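Local coordinates for protein probable WRKY transcription factor 52 (Arabidopsis thaliana, PDB 4C6S) that acts in plant immunity as a disease resistance protein and WRKY transcription factor, here represented by its TIR domain, which takes part in homo- and heterodimerization, at residues F7-C12 against V36-D41. Sequence-based numbering, arbitrary orientation.
Sequences FVCISC and VVVDVD
Cys-9 reaches Val-38 because its SG stands trans to the backbone N (chi1 180°), running forward along the strand until it lies 3.7 Å from Val-38 CG2; CG2 of Val-36, the residue paired with Cys-9, touches the same sulfur. On the other face, Cys-12 SG sits between its own N and carbonyl carbon (chi1 66°) and swings across toward strand 35-39, 4.0 Å from CG1 of Val-37, two pairs earlier. That valine also meets Ile-10, CG2 to CD1, and helix 20-30 covers this face through Val-21. The backbones are joined as parallel strands, the N-to-C directions differing by 25°: Ile-10 donates to Val-36 O and accepts from Val-38 N (2.8 Å between Ile-10 O and Val-38 N), a ladder that Val-36 N to Val-8 O and Cys-12 N to Val-38 O extend. This is the first beta-alpha-beta unit of the flavodoxin-like TIR fold, with 35-39 at the sheet edge and 59-65 flanking 8-12 on its other side. Beyond the strand, Val-40 N still bonds Cys-12 O at 2.7 Å, nearly straight. Asp-39 OD1 then closes an Asx turn, taking Asp-41 N from above its carboxylate plane, while Asp-41 OD1 forms a salt bridge with Lys-77 of helix 74-82.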
loop_
_atom_site.group_PDB
_atom_site.type_symbol
_atom_site.label_atom_id
_atom_site.label_comp_id
_atom_site.label_asym_id
_atom_site.label_seq_id
_atom_site.Cartn_x
_atom_site.Cartn_y
_atom_site.Cartn_z
ATOM N N PHE A 7 12.129 19.589 1.903
ATOM C CA PHE A 7 11.086 18.583 2.023
ATOM C C PHE A 7 10.533 18.183 0.666
ATOM O O PHE A 7 10.752 18.871 -0.334
ATOM C CB PHE A 7 9.958 19.088 2.917
ATOM C CG PHE A 7 9.158 20.211 2.314
ATOM C CD1 PHE A 7 9.562 21.529 2.468
ATOM C CD2 PHE A 7 7.996 19.946 1.601
ATOM C CE1 PHE A 7 8.819 22.565 1.920
ATOM C CE2 PHE A 7 7.255 20.967 1.051
ATOM C CZ PHE A 7 7.668 22.285 1.210
ATOM N N VAL A 8 9.793 17.077 0.645
ATOM C CA VAL A 8 9.235 16.547 -0.578
ATOM C C VAL A 8 7.739 16.796 -0.600
ATOM O O VAL A 8 7.075 16.673 0.429
ATOM C CB VAL A 8 9.494 15.025 -0.668
ATOM C CG1 VAL A 8 8.769 14.414 -1.871
ATOM C CG2 VAL A 8 10.984 14.753 -0.723
ATOM N N CYS A 9 7.197 17.169 -1.755
ATOM C CA CYS A 9 5.745 17.245 -1.872
ATOM C C CYS A 9 5.256 16.147 -2.794
ATOM O O CYS A 9 5.652 16.098 -3.949
ATOM C CB CYS A 9 5.290 18.600 -2.408
ATOM S SG CYS A 9 3.485 18.734 -2.570
ATOM N N ILE A 10 4.395 15.274 -2.282
ATOM C CA ILE A 10 3.797 14.231 -3.116
ATOM C C ILE A 10 2.416 14.678 -3.547
ATOM O O ILE A 10 1.575 14.968 -2.690
ATOM C CB ILE A 10 3.613 12.937 -2.328
ATOM C CG1 ILE A 10 4.942 12.451 -1.755
ATOM C CG2 ILE A 10 2.963 11.863 -3.237
ATOM C CD1 ILE A 10 4.766 11.432 -0.627
ATOM N N SER A 11 2.168 14.738 -4.855
ATOM C CA SER A 11 0.827 15.064 -5.348
ATOM C C SER A 11 0.190 13.798 -5.905
ATOM O O SER A 11 0.886 12.962 -6.483
ATOM C CB SER A 11 0.890 16.143 -6.424
ATOM O OG SER A 11 1.889 15.836 -7.381
ATOM N N CYS A 12 -1.121 13.650 -5.718
ATOM C CA CYS A 12 -1.826 12.437 -6.154
ATOM C C CYS A 12 -3.311 12.682 -6.282
ATOM O O CYS A 12 -3.815 13.735 -5.877
ATOM C CB CYS A 12 -1.589 11.279 -5.164
ATOM S SG CYS A 12 -2.306 11.557 -3.507
ATOM N N VAL A 36 5.010 16.248 2.537
ATOM C CA VAL A 36 3.600 16.561 2.692
ATOM C C VAL A 36 2.904 15.986 1.476
ATOM O O VAL A 36 3.543 15.707 0.452
ATOM C CB VAL A 36 3.332 18.076 2.782
ATOM C CG1 VAL A 36 4.106 18.688 3.936
ATOM C CG2 VAL A 36 3.713 18.746 1.474
ATOM N N VAL A 37 1.596 15.787 1.588
ATOM C CA VAL A 37 0.843 15.211 0.477
ATOM C C VAL A 37 -0.215 16.212 0.041
ATOM O O VAL A 37 -0.903 16.803 0.880
ATOM C CB VAL A 37 0.171 13.870 0.865
ATOM C CG1 VAL A 37 -0.684 13.370 -0.272
ATOM C CG2 VAL A 37 1.220 12.819 1.195
ATOM N N VAL A 38 -0.320 16.412 -1.270
ATOM C CA VAL A 38 -1.365 17.255 -1.838
ATOM C C VAL A 38 -2.258 16.425 -2.749
ATOM O O VAL A 38 -1.785 15.793 -3.697
ATOM C CB VAL A 38 -0.774 18.428 -2.629
ATOM C CG1 VAL A 38 -1.877 19.183 -3.367
ATOM C CG2 VAL A 38 -0.034 19.355 -1.698
ATOM N N ASP A 39 -3.552 16.428 -2.441
ATOM C CA ASP A 39 -4.566 15.720 -3.218
ATOM C C ASP A 39 -5.007 16.663 -4.332
ATOM O O ASP A 39 -5.575 17.713 -4.054
ATOM C CB ASP A 39 -5.741 15.381 -2.274
ATOM C CG ASP A 39 -6.912 14.684 -2.968
ATOM O OD1 ASP A 39 -6.970 14.651 -4.214
ATOM O OD2 ASP A 39 -7.806 14.190 -2.243
ATOM N N VAL A 40 -4.766 16.297 -5.594
ATOM C CA VAL A 40 -5.046 17.208 -6.706
ATOM C C VAL A 40 -6.539 17.290 -7.019
ATOM O O VAL A 40 -6.954 18.083 -7.862
ATOM C CB VAL A 40 -4.274 16.825 -8.005
ATOM C CG1 VAL A 40 -2.770 16.852 -7.768
ATOM C CG2 VAL A 40 -4.708 15.450 -8.499
ATOM N N ASP A 41 -7.340 16.468 -6.344
ATOM C CA ASP A 41 -8.778 16.421 -6.601
ATOM C C ASP A 41 -9.562 17.426 -5.764
ATOM O O ASP A 41 -10.787 17.495 -5.856
ATOM C CB ASP A 41 -9.329 15.016 -6.349
ATOM C CG ASP A 41 -8.954 14.039 -7.438
ATOM O OD1 ASP A 41 -8.859 14.468 -8.605
ATOM O OD2 ASP A 41 -8.764 12.848 -7.127
#